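Local coordinates for geranyltranstransferase (Staphylococcus aureus, PDB 1RTR), which catalyses, as a farnesyl pyrophosphate synthase, the condensation of isopentenyl diphosphate with allylic diphosphates, probably giving geranyl and then farnesyl diphosphate, at residues P47-L52 / A180-A185; S67-E72 / F120-S125; I165-L170 / S247-D252; S207-M212 / L258-D263. One frame throughout, in Å; residues are numbered along the deposited sequence.

Contact 1. Residues P47-L52 / A180-A185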
loop_
_atom_site.group_PDB
_atom_site.type_symbol
_atom_site.label_atom_id
_atom_site.label_comp_id
_atom_site.label_asym_id
_atom_site.label_seq_id
_atom_site.Cartn_x
_atom_site.Cartn_y
_atom_site.Cartn_z
ATOM N N PRO A 47 -15.031 -5.036 7.879
ATOM C CA PRO A 47 -14.488 -5.644 9.100
ATOM C C PRO A 47 -15.478 -6.586 9.744
ATOM O O PRO A 47 -15.095 -7.693 10.124
ATOM C CB PRO A 47 -14.218 -4.441 10.032
ATOM C CG PRO A 47 -14.856 -3.267 9.407
ATOM C CD PRO A 47 -14.947 -3.567 7.936
ATOM N N VAL A 48 -16.734 -6.163 9.846
ATOM C CA VAL A 48 -17.746 -6.968 10.521
ATOM C C VAL A 48 -17.970 -8.289 9.799
ATOM O O VAL A 48 -18.023 -9.352 10.437
ATOM C CB VAL A 48 -19.046 -6.182 10.720
ATOM C CG1 VAL A 48 -20.226 -7.121 10.858
ATOM C CG2 VAL A 48 -18.931 -5.296 11.975
ATOM N N LEU A 49 -18.072 -8.221 8.471
ATOM C CA LEU A 49 -18.141 -9.410 7.627
ATOM C C LEU A 49 -17.032 -10.384 7.960
ATOM O O LEU A 49 -17.301 -11.565 8.164
ATOM C CB LEU A 49 -18.083 -9.039 6.144
ATOM C CG LEU A 49 -18.327 -10.155 5.122
ATOM C CD1 LEU A 49 -19.609 -10.934 5.439
ATOM C CD2 LEU A 49 -18.401 -9.571 3.726
ATOM N N LEU A 50 -15.794 -9.891 8.031
ATOM C CA LEU A 50 -14.636 -10.756 8.287
ATOM C C LEU A 50 -14.748 -11.422 9.665
ATOM O O LEU A 50 -14.606 -12.647 9.798
ATOM C CB LEU A 50 -13.331 -9.964 8.108
ATOM C CG LEU A 50 -11.909 -10.272 8.627
ATOM C CD1 LEU A 50 -11.590 -11.710 8.961
ATOM C CD2 LEU A 50 -10.886 -9.739 7.640
ATOM N N LEU A 51 -15.027 -10.603 10.676
ATOM C CA LEU A 51 -15.281 -11.076 12.035
ATOM C C LEU A 51 -16.388 -12.137 12.092
ATOM O O LEU A 51 -16.168 -13.241 12.617
ATOM C CB LEU A 51 -15.607 -9.880 12.942
ATOM C CG LEU A 51 -14.469 -9.128 13.673
ATOM C CD1 LEU A 51 -13.026 -9.533 13.264
ATOM C CD2 LEU A 51 -14.670 -7.622 13.579
ATOM N N LEU A 52 -17.561 -11.831 11.531
ATOM C CA LEU A 52 -18.686 -12.787 11.542
ATOM C C LEU A 52 -18.398 -14.080 10.773
ATOM O O LEU A 52 -18.807 -15.165 11.212
ATOM C CB LEU A 52 -19.994 -12.131 11.075
ATOM C CG LEU A 52 -20.560 -11.070 12.045
ATOM C CD1 LEU A 52 -21.613 -10.204 11.411
ATOM C CD2 LEU A 52 -21.100 -11.697 13.319
ATOM N N ALA A 180 -14.015 -6.972 -4.378
ATOM C CA ALA A 180 -12.761 -7.655 -4.056
ATOM C C ALA A 180 -12.439 -7.576 -2.551
ATOM O O ALA A 180 -11.975 -8.561 -1.960
ATOM C CB ALA A 180 -11.615 -7.151 -4.927
ATOM N N LEU A 181 -12.721 -6.424 -1.934
ATOM C CA LEU A 181 -12.611 -6.286 -0.477
ATOM C C LEU A 181 -13.576 -7.212 0.262
ATOM O O LEU A 181 -13.185 -7.878 1.250
ATOM C CB LEU A 181 -12.836 -4.842 -0.038
ATOM C CG LEU A 181 -11.779 -3.802 -0.455
ATOM C CD1 LEU A 181 -11.933 -2.548 0.386
ATOM C CD2 LEU A 181 -10.360 -4.353 -0.338
ATOM N N LEU A 182 -14.824 -7.275 -0.224
ATOM C CA LEU A 182 -15.812 -8.167 0.380
ATOM C C LEU A 182 -15.330 -9.613 0.341
ATOM O O LEU A 182 -15.380 -10.321 1.350
ATOM C CB LEU A 182 -17.206 -8.004 -0.253
ATOM C CG LEU A 182 -17.894 -6.702 0.168
ATOM C CD1 LEU A 182 -19.182 -6.500 -0.576
ATOM C CD2 LEU A 182 -18.147 -6.647 1.663
ATOM N N THR A 183 -14.836 -10.036 -0.812
ATOM C CA THR A 183 -14.301 -11.376 -0.959
ATOM C C THR A 183 -13.054 -11.573 -0.106
ATOM O O THR A 183 -12.807 -12.683 0.387
ATOM C CB THR A 183 -14.007 -11.663 -2.462
ATOM O OG1 THR A 183 -15.241 -11.630 -3.183
ATOM C CG2 THR A 183 -13.515 -13.089 -2.677
ATOM N N PHE A 184 -12.246 -10.522 0.044
ATOM C CA PHE A 184 -11.124 -10.598 0.967
ATOM C C PHE A 184 -11.620 -10.889 2.386
ATOM O O PHE A 184 -11.085 -11.766 3.058
ATOM C CB PHE A 184 -10.281 -9.307 0.976
ATOM C CG PHE A 184 -9.264 -9.283 2.081
ATOM C CD1 PHE A 184 -9.537 -8.626 3.273
ATOM C CD2 PHE A 184 -8.076 -9.992 1.951
ATOM C CE1 PHE A 184 -8.625 -8.653 4.316
ATOM C CE2 PHE A 184 -7.162 -10.031 2.979
ATOM C CZ PHE A 184 -7.435 -9.350 4.170
ATOM N N ALA A 185 -12.641 -10.156 2.829
ATOM C CA ALA A 185 -13.198 -10.331 4.174
ATOM C C ALA A 185 -13.541 -11.779 4.464
ATOM O O ALA A 185 -13.061 -12.333 5.462
ATOM C CB ALA A 185 -14.415 -9.423 4.411
#
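Ala-185 is the bump that Leu-49 and Leu-50 make a hollow for, at a buried crossing between two core helices of the all-helical isoprenoid synthase fold. The two axes run nearly the same way, at -26°, and come within 8.7 Å of each other. A methyl group is small enough to let the backbones close at this spot: the CB of Ala-185 rests 3.9 Å from the CB of Leu-50 on one flank and 4.0 Å from the CG of Leu-49 on the other.

Earlier on its helix, Leu-182 reaches across with its end, so that its CD2 meets CD2 of Leu-49 at 3.6 Å, the two side chains crossing at about a right angle. With chi1 at -172°, Leu-49 swings its CG away from its own nitrogen, and its branch fills the space beside Ala-185. Leu-50 leans the other way, its CD2 approaching CE1 of Phe-184 at an oblique angle. From outside, Leu-71 of helix 65-83 touches both Phe-184 and Ala-185. The closest approach of the backbones has a polar trace as well: CA of Leu-50 points a C-H at the O of Ala-185, 3.6 Å away with 139° at the hydrogen.

Contact 2. Residues S67-E72 / F120-S125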
loop_
_atom_site.group_PDB
_atom_site.type_symbol
_atom_site.label_atom_id
_atom_site.label_comp_id
_atom_site.label_asym_id
_atom_site.label_seq_id
_atom_site.Cartn_x
_atom_site.Cartn_y
_atom_site.Cartn_z
ATOM N N SER A 67 -6.558 -8.046 10.893
ATOM C CA SER A 67 -6.920 -8.118 9.469
ATOM C C SER A 67 -8.139 -7.253 9.151
ATOM O O SER A 67 -8.136 -6.513 8.166
ATOM C CB SER A 67 -7.177 -9.564 9.036
ATOM O OG SER A 67 -5.973 -10.312 9.044
ATOM N N ALA A 68 -9.164 -7.332 10.010
ATOM C CA ALA A 68 -10.344 -6.477 9.922
ATOM C C ALA A 68 -9.995 -4.993 10.013
ATOM O O ALA A 68 -10.528 -4.185 9.240
ATOM C CB ALA A 68 -11.371 -6.856 10.991
ATOM N N ILE A 69 -9.112 -4.629 10.946
ATOM C CA ILE A 69 -8.657 -3.238 11.066
ATOM C C ILE A 69 -7.930 -2.809 9.795
ATOM O O ILE A 69 -8.221 -1.744 9.235
ATOM C CB ILE A 69 -7.734 -3.041 12.301
ATOM C CG1 ILE A 69 -8.480 -3.322 13.611
ATOM C CG2 ILE A 69 -7.161 -1.641 12.325
ATOM C CD1 ILE A 69 -9.707 -2.416 13.847
ATOM N N ALA A 70 -6.983 -3.637 9.349
ATOM C CA ALA A 70 -6.324 -3.446 8.058
ATOM C C ALA A 70 -7.337 -3.220 6.941
ATOM O O ALA A 70 -7.232 -2.251 6.192
ATOM C CB ALA A 70 -5.435 -4.619 7.732
ATOM N N LEU A 71 -8.334 -4.095 6.857
ATOM C CA LEU A 71 -9.357 -4.007 5.818
ATOM C C LEU A 71 -10.064 -2.657 5.827
ATOM O O LEU A 71 -10.296 -2.060 4.764
ATOM C CB LEU A 71 -10.373 -5.145 5.969
ATOM C CG LEU A 71 -11.449 -5.315 4.889
ATOM C CD1 LEU A 71 -10.886 -5.182 3.444
ATOM C CD2 LEU A 71 -12.164 -6.643 5.093
ATOM N N GLU A 72 -10.400 -2.166 7.023
ATOM C CA GLU A 72 -11.065 -0.862 7.134
ATOM C C GLU A 72 -10.113 0.300 6.790
ATOM O O GLU A 72 -10.547 1.320 6.226
ATOM C CB GLU A 72 -11.724 -0.690 8.511
ATOM C CG GLU A 72 -12.597 0.553 8.666
ATOM C CD GLU A 72 -13.914 0.501 7.894
ATOM O OE1 GLU A 72 -14.269 -0.562 7.327
ATOM O OE2 GLU A 72 -14.607 1.546 7.846
ATOM N N PHE A 120 -0.793 -3.054 5.805
ATOM C CA PHE A 120 0.157 -4.145 5.615
ATOM C C PHE A 120 1.044 -4.386 6.832
ATOM O O PHE A 120 1.325 -5.536 7.189
ATOM C CB PHE A 120 0.956 -3.929 4.334
ATOM C CG PHE A 120 0.117 -4.058 3.104
ATOM C CD1 PHE A 120 -0.310 -5.310 2.670
ATOM C CD2 PHE A 120 -0.294 -2.938 2.410
ATOM C CE1 PHE A 120 -1.110 -5.443 1.549
ATOM C CE2 PHE A 120 -1.101 -3.063 1.291
ATOM C CZ PHE A 120 -1.511 -4.321 0.855
ATOM N N GLU A 121 1.463 -3.303 7.483
ATOM C CA GLU A 121 2.202 -3.394 8.736
ATOM C C GLU A 121 1.412 -4.159 9.779
ATOM O O GLU A 121 1.957 -5.020 10.463
ATOM C CB GLU A 121 2.520 -2.000 9.263
ATOM C CG GLU A 121 3.763 -1.938 10.126
ATOM C CD GLU A 121 3.458 -1.510 11.545
ATOM O OE1 GLU A 121 2.627 -2.199 12.192
ATOM O OE2 GLU A 121 4.049 -0.483 12.010
ATOM N N LEU A 122 0.127 -3.839 9.885
ATOM C CA LEU A 122 -0.753 -4.424 10.892
ATOM C C LEU A 122 -0.904 -5.938 10.773
ATOM O O LEU A 122 -0.841 -6.644 11.779
ATOM C CB LEU A 122 -2.121 -3.738 10.866
ATOM C CG LEU A 122 -2.855 -3.578 12.204
ATOM C CD1 LEU A 122 -1.934 -3.116 13.353
ATOM C CD2 LEU A 122 -4.015 -2.627 12.034
ATOM N N ILE A 123 -1.089 -6.444 9.553
ATOM C CA ILE A 123 -1.247 -7.885 9.366
ATOM C C ILE A 123 0.084 -8.566 9.609
ATOM O O ILE A 123 0.143 -9.586 10.308
ATOM C CB ILE A 123 -1.819 -8.243 7.960
ATOM C CG1 ILE A 123 -3.308 -7.920 7.896
ATOM C CG2 ILE A 123 -1.575 -9.727 7.620
ATOM C CD1 ILE A 123 -3.786 -7.570 6.534
ATOM N N SER A 124 1.142 -7.990 9.043
ATOM C CA SER A 124 2.479 -8.572 9.141
ATOM C C SER A 124 2.997 -8.624 10.584
ATOM O O SER A 124 3.891 -9.415 10.895
ATOM C CB SER A 124 3.463 -7.836 8.232
ATOM O OG SER A 124 3.738 -6.537 8.714
ATOM N N SER A 125 2.400 -7.815 11.459
ATOM C CA SER A 125 2.785 -7.777 12.868
ATOM C C SER A 125 1.881 -8.553 13.823
ATOM O O SER A 125 2.176 -8.630 15.016
ATOM C CB SER A 125 2.913 -6.327 13.346
ATOM O OG SER A 125 1.639 -5.734 13.505
#
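Ile-69 and Leu-122 meet through branches that their torsions set facing one another. At chi1 -63° the CG1 arm of Ile-69 lies opposite its carbonyl carbon and leads away from the contact, while CG2 takes the place opposite the backbone N and is left to do the touching. It meets CD2 of Leu-122 at 3.3 Å, which is unusually short for two methyl groups and of doubtful precision.

One residue further along each helix the roles change. Ile-123 stretches its longer arm across, with chi2 at 151° carrying CD1 outward until it rests 3.6 Å from the CB of Ala-70. The alanine acts as a low point on helix 65-83, and the isoleucine arm lies over it. At the other end of that arm, CG1 of Ile-123 is 3.8 Å from the OG of Ser-67, so the hydroxyl borders an aliphatic chain. Over these segments the axes run almost antiparallel, at 172° and 8.5 Å apart at closest approach, and the packing is largely apolar.

Around the pair, Ile-123 is also covered by Leu-138 and Leu-141 of helix 131-145, Ala-68 turns to helix 45-56, and Ile-69 touches Leu-17 of helix 6-18. One side of helix 105-124 packs on this bundle, and the helix also forms part of the dimer interface, where Phe-120 stacks on Phe-120 of the second subunit.

Contact 3. Residues I165-L170 / S247-D252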
loop_
_atom_site.group_PDB
_atom_site.type_symbol
_atom_site.label_atom_id
_atom_site.label_comp_id
_atom_site.label_asym_id
_atom_site.label_seq_id
_atom_site.Cartn_x
_atom_site.Cartn_y
_atom_site.Cartn_z
ATOM N N ILE A 165 -21.883 2.838 -20.849
ATOM C CA ILE A 165 -21.201 1.553 -20.897
ATOM C C ILE A 165 -22.229 0.439 -20.797
ATOM O O ILE A 165 -23.300 0.647 -20.233
ATOM C CB ILE A 165 -20.161 1.469 -19.757
ATOM C CG1 ILE A 165 -20.773 1.912 -18.420
ATOM C CG2 ILE A 165 -18.956 2.348 -20.080
ATOM C CD1 ILE A 165 -20.129 1.291 -17.203
ATOM N N ASP A 166 -21.906 -0.729 -21.345
ATOM C CA ASP A 166 -22.772 -1.902 -21.242
ATOM C C ASP A 166 -22.706 -2.615 -19.871
ATOM O O ASP A 166 -21.940 -2.228 -18.988
ATOM C CB ASP A 166 -22.523 -2.875 -22.406
ATOM C CG ASP A 166 -21.112 -3.443 -22.427
ATOM O OD1 ASP A 166 -20.526 -3.682 -21.358
ATOM O OD2 ASP A 166 -20.514 -3.722 -23.488
ATOM N N LEU A 167 -23.511 -3.660 -19.706
ATOM C CA LEU A 167 -23.654 -4.327 -18.418
ATOM C C LEU A 167 -22.438 -5.160 -17.990
ATOM O O LEU A 167 -22.192 -5.304 -16.792
ATOM C CB LEU A 167 -24.933 -5.183 -18.388
ATOM C CG LEU A 167 -25.357 -5.795 -17.048
ATOM C CD1 LEU A 167 -25.763 -4.707 -16.058
ATOM C CD2 LEU A 167 -26.473 -6.802 -17.237
ATOM N N GLU A 168 -21.688 -5.716 -18.941
ATOM C CA GLU A 168 -20.480 -6.449 -18.560
ATOM C C GLU A 168 -19.420 -5.509 -17.981
ATOM O O GLU A 168 -18.724 -5.876 -17.046
ATOM C CB GLU A 168 -19.895 -7.320 -19.683
ATOM C CG GLU A 168 -20.480 -7.097 -21.053
ATOM C CD GLU A 168 -20.373 -8.324 -21.944
ATOM O OE1 GLU A 168 -19.313 -8.484 -22.603
ATOM O OE2 GLU A 168 -21.350 -9.114 -21.995
ATOM N N THR A 169 -19.330 -4.303 -18.535
ATOM C CA THR A 169 -18.449 -3.258 -18.033
ATOM C C THR A 169 -18.858 -2.799 -16.628
ATOM O O THR A 169 -18.024 -2.768 -15.717
ATOM C CB THR A 169 -18.404 -2.061 -19.028
ATOM O OG1 THR A 169 -17.913 -2.520 -20.291
ATOM C CG2 THR A 169 -17.358 -1.000 -18.600
ATOM N N LEU A 170 -20.133 -2.439 -16.479
ATOM C CA LEU A 170 -20.719 -2.070 -15.188
ATOM C C LEU A 170 -20.444 -3.114 -14.093
ATOM O O LEU A 170 -20.098 -2.770 -12.961
ATOM C CB LEU A 170 -22.226 -1.877 -15.335
ATOM C CG LEU A 170 -22.973 -0.811 -14.528
ATOM C CD1 LEU A 170 -23.906 -1.476 -13.560
ATOM C CD2 LEU A 170 -22.062 0.186 -13.797
ATOM N N SER A 247 -30.788 2.104 -15.054
ATOM C CA SER A 247 -30.715 2.798 -16.341
ATOM C C SER A 247 -30.401 1.852 -17.493
ATOM O O SER A 247 -30.627 2.187 -18.656
ATOM C CB SER A 247 -29.700 3.940 -16.297
ATOM O OG SER A 247 -28.423 3.507 -16.725
ATOM N N LEU A 248 -29.869 0.679 -17.181
ATOM C CA LEU A 248 -29.588 -0.311 -18.209
ATOM C C LEU A 248 -30.697 -1.363 -18.304
ATOM O O LEU A 248 -31.034 -1.820 -19.397
ATOM C CB LEU A 248 -28.244 -0.990 -17.953
ATOM C CG LEU A 248 -26.976 -0.156 -18.173
ATOM C CD1 LEU A 248 -25.798 -0.766 -17.411
ATOM C CD2 LEU A 248 -26.633 -0.016 -19.645
ATOM N N LEU A 249 -31.268 -1.728 -17.162
ATOM C CA LEU A 249 -32.144 -2.881 -17.063
ATOM C C LEU A 249 -33.578 -2.449 -16.807
ATOM O O LEU A 249 -34.519 -3.248 -16.911
ATOM C CB LEU A 249 -31.683 -3.773 -15.910
ATOM C CG LEU A 249 -30.868 -5.050 -16.127
ATOM C CD1 LEU A 249 -30.157 -5.111 -17.470
ATOM C CD2 LEU A 249 -29.878 -5.193 -14.988
ATOM N N GLY A 250 -33.727 -1.174 -16.471
ATOM C CA GLY A 250 -34.966 -0.662 -15.930
ATOM C C GLY A 250 -35.112 -1.171 -14.510
ATOM O O GLY A 250 -34.353 -2.050 -14.064
ATOM N N LYS A 251 -36.102 -0.626 -13.813
ATOM C CA LYS A 251 -36.376 -0.950 -12.428
ATOM C C LYS A 251 -36.591 -2.439 -12.164
ATOM O O LYS A 251 -36.013 -2.994 -11.231
ATOM C CB LYS A 251 -37.587 -0.154 -11.978
ATOM C CG LYS A 251 -37.531 0.290 -10.547
ATOM C CD LYS A 251 -38.922 0.534 -10.023
ATOM C CE LYS A 251 -39.570 -0.759 -9.564
ATOM N NZ LYS A 251 -41.056 -0.665 -9.667
ATOM N N ASP A 252 -37.408 -3.100 -12.978
ATOM C CA ASP A 252 -37.733 -4.509 -12.723
ATOM C C ASP A 252 -36.594 -5.438 -13.063
ATOM O O ASP A 252 -36.446 -6.486 -12.438
ATOM C CB ASP A 252 -39.003 -4.944 -13.454
ATOM C CG ASP A 252 -40.217 -4.180 -12.992
ATOM O OD1 ASP A 252 -40.488 -4.173 -11.767
ATOM O OD2 ASP A 252 -40.946 -3.534 -13.780
#
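The flat peptide group that joins Ile-165 to Asp-166 meets Leu-248 at its oxygen end: CD2 of that leucine stands 3.4 Å from the O of Ile-165. Its CD1 lies 4.0 Å from both that oxygen and CG of Leu-170. The other flat group, the carboxylate of Asp-166, faces its own helix. As N-cap it takes the N-H of Thr-169 on OD1 at 3.1 Å, nearly along the C-O bond and close to straight at 162°, so the helix starts with a fixed first turn.

That turn of helix 167-177 packs on the early part of helix 245-270, at the surface of the helical bundle. CD1 of Leu-167 lies 4.2 Å from CD1 of Leu-248, and its CD2 lies 4.1 Å from CD1 of Leu-249, the latter two side chains meeting at about a right angle. Leu-167 thus forks between two successive leucines, one methyl to each. Tyr-245 touches both Leu-167 and Leu-170.

Polar bonding organises one side, while the join itself is made by leucine methyls at ordinary van der Waals range. It has little directional chemistry to fix it, and at this surface site, touched by crystal neighbours, its rotamers may partly reflect the lattice.

Contact 4. Residues S207-M212 / L258-D263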
loop_
_atom_site.group_PDB
_atom_site.type_symbol
_atom_site.label_atom_id
_atom_site.label_comp_id
_atom_site.label_asym_id
_atom_site.label_seq_id
_atom_site.Cartn_x
_atom_site.Cartn_y
_atom_site.Cartn_z
ATOM N N SER A 207 -19.448 -14.891 -1.387
ATOM C CA SER A 207 -18.927 -13.521 -1.261
ATOM C C SER A 207 -19.088 -12.713 -2.536
ATOM O O SER A 207 -19.421 -11.523 -2.490
ATOM C CB SER A 207 -17.465 -13.519 -0.805
ATOM O OG SER A 207 -16.596 -13.798 -1.887
ATOM N N TYR A 208 -18.863 -13.367 -3.676
ATOM C CA TYR A 208 -19.089 -12.730 -4.970
ATOM C C TYR A 208 -20.527 -12.240 -5.131
ATOM O O TYR A 208 -20.754 -11.069 -5.462
ATOM C CB TYR A 208 -18.720 -13.662 -6.130
ATOM C CG TYR A 208 -19.236 -13.145 -7.450
ATOM C CD1 TYR A 208 -20.417 -13.657 -8.008
ATOM C CD2 TYR A 208 -18.562 -12.131 -8.135
ATOM C CE1 TYR A 208 -20.902 -13.184 -9.221
ATOM C CE2 TYR A 208 -19.046 -11.640 -9.352
ATOM C CZ TYR A 208 -20.216 -12.174 -9.888
ATOM O OH TYR A 208 -20.705 -11.707 -11.085
ATOM N N HIS A 209 -21.496 -13.122 -4.885
ATOM C CA HIS A 209 -22.914 -12.752 -5.035
ATOM C C HIS A 209 -23.329 -11.705 -4.028
ATOM O O HIS A 209 -24.031 -10.740 -4.370
ATOM C CB HIS A 209 -23.827 -13.983 -4.964
ATOM C CG HIS A 209 -23.655 -14.908 -6.122
ATOM N ND1 HIS A 209 -23.951 -14.537 -7.417
ATOM C CD2 HIS A 209 -23.174 -16.170 -6.191
ATOM C CE1 HIS A 209 -23.672 -15.540 -8.233
ATOM N NE2 HIS A 209 -23.200 -16.545 -7.515
ATOM N N LEU A 210 -22.867 -11.871 -2.788
ATOM C CA LEU A 210 -23.130 -10.869 -1.755
ATOM C C LEU A 210 -22.635 -9.495 -2.209
ATOM O O LEU A 210 -23.314 -8.488 -2.001
ATOM C CB LEU A 210 -22.478 -11.266 -0.431
ATOM C CG LEU A 210 -22.679 -10.289 0.729
ATOM C CD1 LEU A 210 -24.116 -10.392 1.226
ATOM C CD2 LEU A 210 -21.687 -10.582 1.849
ATOM N N GLY A 211 -21.463 -9.470 -2.845
ATOM C CA GLY A 211 -20.878 -8.238 -3.341
ATOM C C GLY A 211 -21.683 -7.557 -4.426
ATOM O O GLY A 211 -21.852 -6.335 -4.402
ATOM N N MET A 212 -22.170 -8.339 -5.384
ATOM C CA MET A 212 -23.005 -7.796 -6.455
ATOM C C MET A 212 -24.341 -7.251 -5.919
ATOM O O MET A 212 -24.834 -6.238 -6.413
ATOM C CB MET A 212 -23.205 -8.819 -7.582
ATOM C CG MET A 212 -21.882 -9.330 -8.232
ATOM S SD MET A 212 -20.657 -8.048 -8.812
ATOM C CE MET A 212 -21.632 -7.145 -9.943
ATOM N N LEU A 258 -30.950 -8.277 -8.473
ATOM C CA LEU A 258 -30.807 -8.341 -7.030
ATOM C C LEU A 258 -31.234 -9.694 -6.512
ATOM O O LEU A 258 -30.453 -10.382 -5.846
ATOM C CB LEU A 258 -31.624 -7.237 -6.353
ATOM C CG LEU A 258 -31.483 -7.048 -4.831
ATOM C CD1 LEU A 258 -30.057 -7.307 -4.300
ATOM C CD2 LEU A 258 -31.937 -5.656 -4.449
ATOM N N THR A 259 -32.466 -10.084 -6.831
ATOM C CA THR A 259 -33.036 -11.338 -6.341
ATOM C C THR A 259 -32.203 -12.529 -6.767
ATOM O O THR A 259 -32.008 -13.453 -5.987
ATOM C CB THR A 259 -34.511 -11.478 -6.809
ATOM O OG1 THR A 259 -35.299 -10.442 -6.202
ATOM C CG2 THR A 259 -35.152 -12.766 -6.295
ATOM N N TYR A 260 -31.707 -12.506 -8.000
ATOM C CA TYR A 260 -30.853 -13.582 -8.494
ATOM C C TYR A 260 -29.564 -13.750 -7.645
ATOM O O TYR A 260 -29.155 -14.867 -7.323
ATOM C CB TYR A 260 -30.511 -13.361 -9.969
ATOM C CG TYR A 260 -29.248 -14.074 -10.376
ATOM C CD1 TYR A 260 -29.240 -15.455 -10.571
ATOM C CD2 TYR A 260 -28.045 -13.375 -10.512
ATOM C CE1 TYR A 260 -28.068 -16.118 -10.919
ATOM C CE2 TYR A 260 -26.873 -14.030 -10.856
ATOM C CZ TYR A 260 -26.892 -15.398 -11.056
ATOM O OH TYR A 260 -25.737 -16.050 -11.401
ATOM N N HIS A 261 -28.927 -12.637 -7.298
ATOM C CA HIS A 261 -27.742 -12.671 -6.451
ATOM C C HIS A 261 -28.068 -13.091 -5.009
ATOM O O HIS A 261 -27.357 -13.921 -4.417
ATOM C CB HIS A 261 -27.026 -11.321 -6.495
ATOM C CG HIS A 261 -26.296 -11.088 -7.774
ATOM N ND1 HIS A 261 -25.361 -11.977 -8.262
ATOM C CD2 HIS A 261 -26.393 -10.099 -8.691
ATOM C CE1 HIS A 261 -24.900 -11.532 -9.418
ATOM N NE2 HIS A 261 -25.512 -10.395 -9.701
ATOM N N ARG A 262 -29.151 -12.516 -4.472
ATOM C CA ARG A 262 -29.733 -12.926 -3.192
ATOM C C ARG A 262 -29.894 -14.437 -3.173
ATOM O O ARG A 262 -29.430 -15.097 -2.257
ATOM C CB ARG A 262 -31.090 -12.229 -2.988
ATOM C CG ARG A 262 -31.830 -12.482 -1.659
ATOM C CD ARG A 262 -32.144 -13.948 -1.371
ATOM N NE ARG A 262 -33.574 -14.277 -1.335
ATOM C CZ ARG A 262 -34.386 -14.024 -0.314
ATOM N NH1 ARG A 262 -35.652 -14.393 -0.380
ATOM N NH2 ARG A 262 -33.939 -13.401 0.773
ATOM N N ASP A 263 -30.515 -14.984 -4.211
ATOM C CA ASP A 263 -30.813 -16.407 -4.256
ATOM C C ASP A 263 -29.567 -17.252 -4.370
ATOM O O ASP A 263 -29.487 -18.317 -3.773
ATOM C CB ASP A 263 -31.778 -16.729 -5.404
ATOM C CG ASP A 263 -33.196 -16.280 -5.118
ATOM O OD1 ASP A 263 -34.041 -16.353 -6.036
ATOM O OD2 ASP A 263 -33.561 -15.830 -4.005
#
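His-209 and His-261 share a hydrogen bond between like atoms, ND1 to ND1, 3.0 Å long and nearly straight at 171°. Either nitrogen could be the donor. Since a proton is needed on one ND1 and a lone pair on the other, the two rings probably differ in their protonation at these positions. The bond leaves each ring at its edge, so the imidazoles meet rim to rim and do not stack.

The rings are also packed on their faces, which probably limits how far they can turn. Met-212 sets its CB over one face of His-261, 3.5 Å from the ring centre and only 11° off the normal, a CH-pi contact. The opposite face is covered within its own helix by CD2 of Tyr-260, so the imidazole is clamped like a plate between two partners. One face of the His-209 ring is covered by CD1 of Tyr-208, 3.7 Å above its centre. CG of His-209 is placed opposite its carbonyl carbon, and the CE1 corner reaches 3.8 Å from the OH of Tyr-260, completing an aromatic cluster of His-209, Tyr-260 and His-261.

On the same helix as His-261, Arg-262 forms salt bridges with Asp-263 beside it and with Asp-286 of helix 279-289. The two segments cross at -153°, 8.3 Å apart at closest approach, and meet through an aromatic cluster that includes a histidine-histidine hydrogen bond, as one antiparallel pair of the helical bundle that forms the isoprenoid synthase fold.

Along the chain contact 2 opens and closes between the two segments of contact 1, contact 4 follows contact 1, and contact 3 interleaves with both contact 1 and contact 4. Contact 1 is the most central, about 6 Å from the chain's centre. Contacts 2 and 4 lie about 12 and 15 Å from it, centre to centre, and both touch it, the latter through a probable hydrogen bond between Thr-183 and Ser-207. Contact 3 lies on the far side from contact 2, about 35 Å away, and shares helix 245-270 with contact 4. Helix 65-83, which leads into the first aspartate-rich motif of this family, and helix 197-227, which carries the second, both pack against the same core.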